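Local coordinates for protein L-amino acid deaminase (Proteus vulgaris, PDB 5I39) that probably deaminates L-amino acids oxidatively as a membrane-bound flavoenzyme that carries FAD in a Rossmann-type domain, at residues W242-M247 with V254-A259; T371-G374 with T378-P381. One frame throughout, in Å; residues are numbered along the deposited sequence. Where two conformers were deposited one is given.

Contact 1: W242-M247 with V254-A259. With FAD (flavin-adenine dinucleotide), chain B.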
# COMPACT_ATOMS: atom_id res chain seq x y z
N TRP A 242 -9.86 5.98 -9.04
CA TRP A 242 -10.36 7.00 -9.95
C TRP A 242 -9.39 7.38 -11.07
O TRP A 242 -9.74 8.19 -11.92
CB TRP A 242 -10.74 8.27 -9.17
CG TRP A 242 -11.92 8.07 -8.30
CD1 TRP A 242 -13.24 8.20 -8.66
CD2 TRP A 242 -11.92 7.67 -6.93
NE1 TRP A 242 -14.05 7.92 -7.59
CE2 TRP A 242 -13.27 7.59 -6.52
CE3 TRP A 242 -10.90 7.38 -6.01
CZ2 TRP A 242 -13.63 7.22 -5.22
CZ3 TRP A 242 -11.27 7.01 -4.72
CH2 TRP A 242 -12.62 6.94 -4.34
N SER A 243 -8.18 6.82 -11.07
CA SER A 243 -7.20 7.21 -12.09
C SER A 243 -7.68 6.91 -13.51
O SER A 243 -7.48 7.73 -14.40
CB SER A 243 -5.86 6.53 -11.83
OG SER A 243 -5.28 7.00 -10.63
N ARG A 244 -8.33 5.77 -13.71
CA ARG A 244 -8.91 5.44 -15.02
C ARG A 244 -9.90 6.52 -15.47
O ARG A 244 -9.80 7.01 -16.60
CB ARG A 244 -9.57 4.06 -14.98
CG ARG A 244 -10.33 3.68 -16.24
CD ARG A 244 -10.79 2.25 -16.17
NE ARG A 244 -11.70 1.92 -17.25
CZ ARG A 244 -11.35 1.65 -18.51
NH1 ARG A 244 -10.07 1.66 -18.88
NH2 ARG A 244 -12.28 1.37 -19.41
N LEU A 245 -10.83 6.89 -14.59
CA LEU A 245 -11.84 7.90 -14.91
C LEU A 245 -11.19 9.24 -15.27
O LEU A 245 -11.54 9.86 -16.28
CB LEU A 245 -12.79 8.08 -13.73
CG LEU A 245 -14.04 8.93 -13.96
CD1 LEU A 245 -15.03 8.18 -14.83
CD2 LEU A 245 -14.70 9.28 -12.65
N PHE A 246 -10.23 9.67 -14.45
CA PHE A 246 -9.54 10.94 -14.69
C PHE A 246 -8.85 10.95 -16.06
O PHE A 246 -8.98 11.91 -16.83
CB PHE A 246 -8.51 11.21 -13.59
CG PHE A 246 -7.86 12.57 -13.69
CD1 PHE A 246 -8.47 13.69 -13.13
CD2 PHE A 246 -6.66 12.73 -14.37
CE1 PHE A 246 -7.87 14.94 -13.24
CE2 PHE A 246 -6.06 13.97 -14.48
CZ PHE A 246 -6.67 15.08 -13.91
N MSE A 247 -8.14 9.87 -16.37
CA MSE A 247 -7.45 9.77 -17.66
C MSE A 247 -8.40 9.64 -18.83
O MSE A 247 -8.10 10.16 -19.92
CB MSE A 247 -6.45 8.62 -17.65
CG MSE A 247 -5.29 8.81 -16.66
SE MSE A 247 -4.33 10.53 -16.83
CE MSE A 247 -3.91 10.48 -18.75
N VAL A 254 -6.73 3.74 -19.36
CA VAL A 254 -5.92 3.09 -18.32
C VAL A 254 -6.66 1.80 -17.98
O VAL A 254 -7.73 1.87 -17.36
CB VAL A 254 -5.76 3.98 -17.07
CG1 VAL A 254 -4.88 3.30 -16.03
CG2 VAL A 254 -5.16 5.32 -17.45
N PRO A 255 -6.14 0.62 -18.41
CA PRO A 255 -6.86 -0.62 -18.10
C PRO A 255 -6.72 -1.01 -16.63
O PRO A 255 -5.67 -1.48 -16.19
CB PRO A 255 -6.20 -1.64 -19.03
CG PRO A 255 -4.82 -1.14 -19.22
CD PRO A 255 -4.86 0.36 -19.09
N THR A 256 -7.79 -0.77 -15.89
CA THR A 256 -7.94 -1.30 -14.54
C THR A 256 -9.33 -1.88 -14.44
O THR A 256 -10.26 -1.46 -15.14
CB THR A 256 -7.74 -0.23 -13.44
OG1 THR A 256 -8.71 0.82 -13.56
CG2 THR A 256 -6.34 0.36 -13.50
N LEU A 257 -9.47 -2.89 -13.58
CA LEU A 257 -10.79 -3.39 -13.21
C LEU A 257 -10.92 -3.41 -11.69
O LEU A 257 -9.93 -3.61 -10.97
CB LEU A 257 -11.08 -4.76 -13.83
CG LEU A 257 -11.43 -4.74 -15.32
CD1 LEU A 257 -11.47 -6.16 -15.86
CD2 LEU A 257 -12.75 -4.03 -15.62
N PRO A 258 -12.15 -3.17 -11.18
CA PRO A 258 -12.35 -3.13 -9.74
C PRO A 258 -12.14 -4.46 -9.04
O PRO A 258 -12.40 -5.53 -9.61
CB PRO A 258 -13.82 -2.69 -9.60
CG PRO A 258 -14.14 -2.01 -10.88
CD PRO A 258 -13.37 -2.78 -11.91
N ALA A 259 -11.66 -4.39 -7.80
CA ALA A 259 -11.63 -5.52 -6.89
C ALA A 259 -12.02 -5.00 -5.52
O ALA A 259 -11.80 -3.82 -5.22
CB ALA A 259 -10.25 -6.15 -6.86
PA FAD B . -5.83 5.98 -2.49
O1A FAD B . -7.25 5.47 -2.74
O2A FAD B . -5.34 5.81 -1.06
O5B FAD B . -5.70 7.54 -2.80
C5B FAD B . -6.11 8.12 -4.02
C4B FAD B . -6.67 9.48 -3.66
O4B FAD B . -6.95 10.21 -4.88
C3B FAD B . -7.99 9.37 -2.90
O3B FAD B . -7.85 9.96 -1.60
C2B FAD B . -8.98 10.10 -3.82
O2B FAD B . -10.02 10.79 -3.11
C1B FAD B . -8.08 11.02 -4.62
N9A FAD B . -8.60 11.44 -5.92
C8A FAD B . -9.07 10.66 -6.88
N7A FAD B . -9.41 11.36 -7.98
C5A FAD B . -9.13 12.62 -7.68
C6A FAD B . -9.24 13.90 -8.37
N6A FAD B . -9.74 13.96 -9.62
N1A FAD B . -8.84 15.02 -7.73
C2A FAD B . -8.32 14.97 -6.49
N3A FAD B . -8.21 13.84 -5.79
C4A FAD B . -8.58 12.68 -6.34
N1 FAD B . -1.25 -2.86 0.16
C2 FAD B . -0.22 -3.39 0.84
O2 FAD B . 0.93 -3.06 0.51
N3 FAD B . -0.43 -4.27 1.85
C4 FAD B . -1.64 -4.70 2.24
O4 FAD B . -1.77 -5.47 3.18
C4X FAD B . -2.82 -4.18 1.53
N5 FAD B . -4.09 -4.58 1.81
C5X FAD B . -5.13 -3.95 1.25
C6 FAD B . -6.44 -4.19 1.67
C7 FAD B . -7.52 -3.49 1.14
C7M FAD B . -8.92 -3.73 1.66
C8 FAD B . -7.29 -2.48 0.10
C8M FAD B . -8.43 -1.66 -0.48
C9 FAD B . -5.99 -2.25 -0.34
C9A FAD B . -4.90 -2.94 0.19
N10 FAD B . -3.59 -2.72 -0.25
C10 FAD B . -2.51 -3.22 0.46
C1' FAD B . -3.32 -1.81 -1.35
C2' FAD B . -3.04 -0.41 -0.92
O2' FAD B . -3.94 -0.05 0.12
C3' FAD B . -3.22 0.48 -2.15
O3' FAD B . -2.48 -0.04 -3.29
C4' FAD B . -2.76 1.90 -1.93
O4' FAD B . -3.36 2.43 -0.72
C5' FAD B . -3.17 2.76 -3.11
O5' FAD B . -2.76 4.09 -2.81
P FAD B . -3.26 5.29 -3.77
O1P FAD B . -2.63 6.55 -3.25
O2P FAD B . -3.08 4.89 -5.22
O3P FAD B . -4.88 5.27 -3.57
O HOH W 1 -8.27 3.14 -11.97
O HOH W 2 -8.72 5.58 -18.70

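Contact 2: T371-G374 with T378-P381. With FAD (flavin-adenine dinucleotide), chain B; EDO (1,2-ethanediol), chain K.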
# COMPACT_ATOMS: atom_id res chain seq x y z
N THR A 371 -0.33 4.33 -10.13
CA THR A 371 -1.64 3.82 -9.73
C THR A 371 -1.77 2.32 -10.01
O THR A 371 -0.79 1.63 -10.30
CB THR A 371 -2.76 4.65 -10.41
OG1 THR A 371 -3.97 4.57 -9.65
CG2 THR A 371 -3.03 4.21 -11.85
N ALA A 372 -3.01 1.83 -9.87
CA ALA A 372 -3.41 0.49 -10.32
C ALA A 372 -2.65 -0.62 -9.61
O ALA A 372 -2.25 -1.60 -10.23
CB ALA A 372 -3.26 0.36 -11.84
N THR A 373 -2.48 -0.48 -8.29
CA THR A 373 -1.77 -1.49 -7.53
C THR A 373 -2.57 -2.00 -6.34
O THR A 373 -3.25 -1.23 -5.65
CB THR A 373 -0.38 -0.99 -7.08
OG1 THR A 373 0.26 -2.03 -6.34
CG2 THR A 373 -0.45 0.28 -6.25
N GLY A 374 -2.45 -3.30 -6.10
CA GLY A 374 -2.98 -3.95 -4.91
C GLY A 374 -1.98 -4.02 -3.76
O GLY A 374 -2.29 -4.60 -2.72
N THR A 378 3.13 -1.13 0.43
CA THR A 378 4.45 -1.77 0.36
C THR A 378 5.37 -1.11 -0.66
O THR A 378 6.54 -0.86 -0.39
CB THR A 378 4.28 -3.26 -0.02
OG1 THR A 378 3.49 -3.92 0.96
CG2 THR A 378 5.63 -3.97 -0.12
N GLU A 379 4.83 -0.88 -1.85
CA GLU A 379 5.61 -0.41 -2.99
C GLU A 379 5.94 1.07 -2.94
O GLU A 379 6.92 1.50 -3.55
CB GLU A 379 4.83 -0.68 -4.28
CG GLU A 379 4.61 -2.15 -4.55
CD GLU A 379 3.53 -2.42 -5.59
OE1 GLU A 379 2.82 -1.49 -6.00
OE2 GLU A 379 3.39 -3.60 -5.97
N SER A 380 5.13 1.85 -2.22
CA SER A 380 5.14 3.31 -2.31
C SER A 380 6.51 4.00 -2.23
O SER A 380 6.75 4.92 -2.99
CB SER A 380 4.16 3.95 -1.32
OG SER A 380 4.45 3.61 0.02
N PRO A 381 7.42 3.58 -1.32
CA PRO A 381 8.70 4.31 -1.28
C PRO A 381 9.48 4.21 -2.59
O PRO A 381 10.20 5.14 -2.95
CB PRO A 381 9.46 3.61 -0.14
CG PRO A 381 8.41 2.98 0.69
CD PRO A 381 7.39 2.51 -0.31
PA FAD B . -5.83 5.98 -2.49
O1A FAD B . -7.25 5.47 -2.74
O2A FAD B . -5.34 5.81 -1.06
O5B FAD B . -5.70 7.54 -2.80
C5B FAD B . -6.11 8.12 -4.02
C4B FAD B . -6.67 9.48 -3.66
O4B FAD B . -6.95 10.21 -4.88
C3B FAD B . -7.99 9.37 -2.90
O3B FAD B . -7.85 9.96 -1.60
C2B FAD B . -8.98 10.10 -3.82
O2B FAD B . -10.02 10.79 -3.11
C1B FAD B . -8.08 11.02 -4.62
N9A FAD B . -8.60 11.44 -5.92
C8A FAD B . -9.07 10.66 -6.88
N7A FAD B . -9.41 11.36 -7.98
C5A FAD B . -9.13 12.62 -7.68
C6A FAD B . -9.24 13.90 -8.37
N6A FAD B . -9.74 13.96 -9.62
N1A FAD B . -8.84 15.02 -7.73
C2A FAD B . -8.32 14.97 -6.49
N3A FAD B . -8.21 13.84 -5.79
C4A FAD B . -8.58 12.68 -6.34
N1 FAD B . -1.25 -2.86 0.16
C2 FAD B . -0.22 -3.39 0.84
O2 FAD B . 0.93 -3.06 0.51
N3 FAD B . -0.43 -4.27 1.85
C4 FAD B . -1.64 -4.70 2.24
O4 FAD B . -1.77 -5.47 3.18
C4X FAD B . -2.82 -4.18 1.53
N5 FAD B . -4.09 -4.58 1.81
C5X FAD B . -5.13 -3.95 1.25
C6 FAD B . -6.44 -4.19 1.67
C7 FAD B . -7.52 -3.49 1.14
C7M FAD B . -8.92 -3.73 1.66
C8 FAD B . -7.29 -2.48 0.10
C8M FAD B . -8.43 -1.66 -0.48
C9 FAD B . -5.99 -2.25 -0.34
C9A FAD B . -4.90 -2.94 0.19
N10 FAD B . -3.59 -2.72 -0.25
C10 FAD B . -2.51 -3.22 0.46
C1' FAD B . -3.32 -1.81 -1.35
C2' FAD B . -3.04 -0.41 -0.92
O2' FAD B . -3.94 -0.05 0.12
C3' FAD B . -3.22 0.48 -2.15
O3' FAD B . -2.48 -0.04 -3.29
C4' FAD B . -2.76 1.90 -1.93
O4' FAD B . -3.36 2.43 -0.72
C5' FAD B . -3.17 2.76 -3.11
O5' FAD B . -2.76 4.09 -2.81
P FAD B . -3.26 5.29 -3.77
O1P FAD B . -2.63 6.55 -3.25
O2P FAD B . -3.08 4.89 -5.22
O3P FAD B . -4.88 5.27 -3.57
C1 EDO K . -3.87 -6.61 -0.97
O1 EDO K . -2.49 -6.50 -0.57
C2 EDO K . -4.01 -7.55 -2.16
O2 EDO K . -5.38 -7.94 -2.34

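Contact 1: W242-M247 with V254-A259
Arg244 reaches from the helix across to the loop at Val254, and a hydrogen bond to Val254 O is the one direct polar bond across the contact. With CG anti to the backbone N (chi1 174°) and the chain extended as far as NE, the side chain passes alongside Thr256, its CD 3.6 Å from Thr256 OG1. At its end NH1 donates to Val254 O over 2.8 Å with an N-H...O angle of 160°. The oxygen lies almost in the guanidinium plane, but the nitrogen stands above the carbonyl plane. The same NH1 forms a salt bridge with Asp253; backbone carbonyl and carboxylate share this one nitrogen and should limit the freedom of that end of the guanidinium.

Two waters add indirect polar links. One accepts from Arg244 N and hydrogen-bonds Thr256 OG1 at 2.8 Å; the other donates to Arg244 O and accepts from Val254 N. Helix 243-248 follows strand 235-237 of the Rossmann-type sheet, and after a short loop the chain enters strand 257-266 of the ten-stranded sheet, so the contact lies where the chain passes from the nucleotide-binding sheet to the other one.

Apolar packing centres on Val254, which lies against the Arg244 stem and selenomethionine Met247. Met247 CB is 3.5 Å from Val254 CG2, while its bent chain turns the selenium end away toward strands 235-237 and 367-371. Val254 also touches Ile369.

Trp242 and, on the helix, Phe246 meet the FAD adenine by van der Waals contact: Trp242 CB lies 3.6 Å from N7A, and Phe246 CD1 is 3.7 Å from N6A.

Contact 2: T371-G374 with T378-P381
Thr373, in the loop after strand 367-371, and Glu379, in the first turns of helix 376-392, point at each other, and a single hydrogen bond carries their contact. The two side chains run antiparallel and overlap at their ends, where the threonine hydroxyl meets the carboxylate. Thr373 has its hydroxyl anti to the backbone N (chi1 180°), which brings OG1 to 2.6 Å from Glu379 OE1, to which it donates. The hydroxyl approaches OE1 on the syn side, 34° out of the carboxylate plane, so it meets the group at a tilt. Glu379, extended beyond CG, delivers its carboxylate to the loop; its other oxygen, OE2, is hydrogen-bonded to His96 of helix 90-103. Thr373 OG1 is in turn bonded to the backbone N of Trp375, and this second bond helps to fix the hydroxyl's rotation.

The loop leading from the Rossmann-type sheet into helix 376-392 passes along the ribityl chain and the pyrimidine end of the flavin. This makes it part of the FAD site: Thr373 O accepts a hydrogen bond from ribityl O3' at 2.8 Å. At the start of the helix, Thr378 turns OG1 back beside its own backbone N (chi1 -60°), and both groups donate to flavin O2, N at 2.9 Å and OG1 at 2.7 Å. Two donors thus grip one carbonyl oxygen. Lying near the amino end of the helix, O2 would probably also feel the helix dipole, which could stabilise negative charge on the reduced flavin. One residue on from Thr373, Gly374 O receives a hydrogen bond from a 1,2-ethanediol, probably a crystallisation additive.

Contact 2 is the more central, about 5 Å from the centre of the chain against about 17 Å for contact 1, measured centre to centre. Thr373 and Glu379 are both buried, whereas in contact 1 Arg244 is partly exposed beside buried Val254 and Met247. The outer contact mixes charge, water and apolar packing near a strand of the ten-stranded sheet; the inner one is a short hydroxyl-carboxylate bond. Both draw on strand 367-371: Met247 and Val254 pack on it, and the loop of contact 2 continues from it. They meet FAD at different ends and touch directly, Ser243 OG probably hydrogen-bonding Thr371 OG1 at 2.9 Å and Thr256 CG2 packing on Ala372 CB at 3.5 Å.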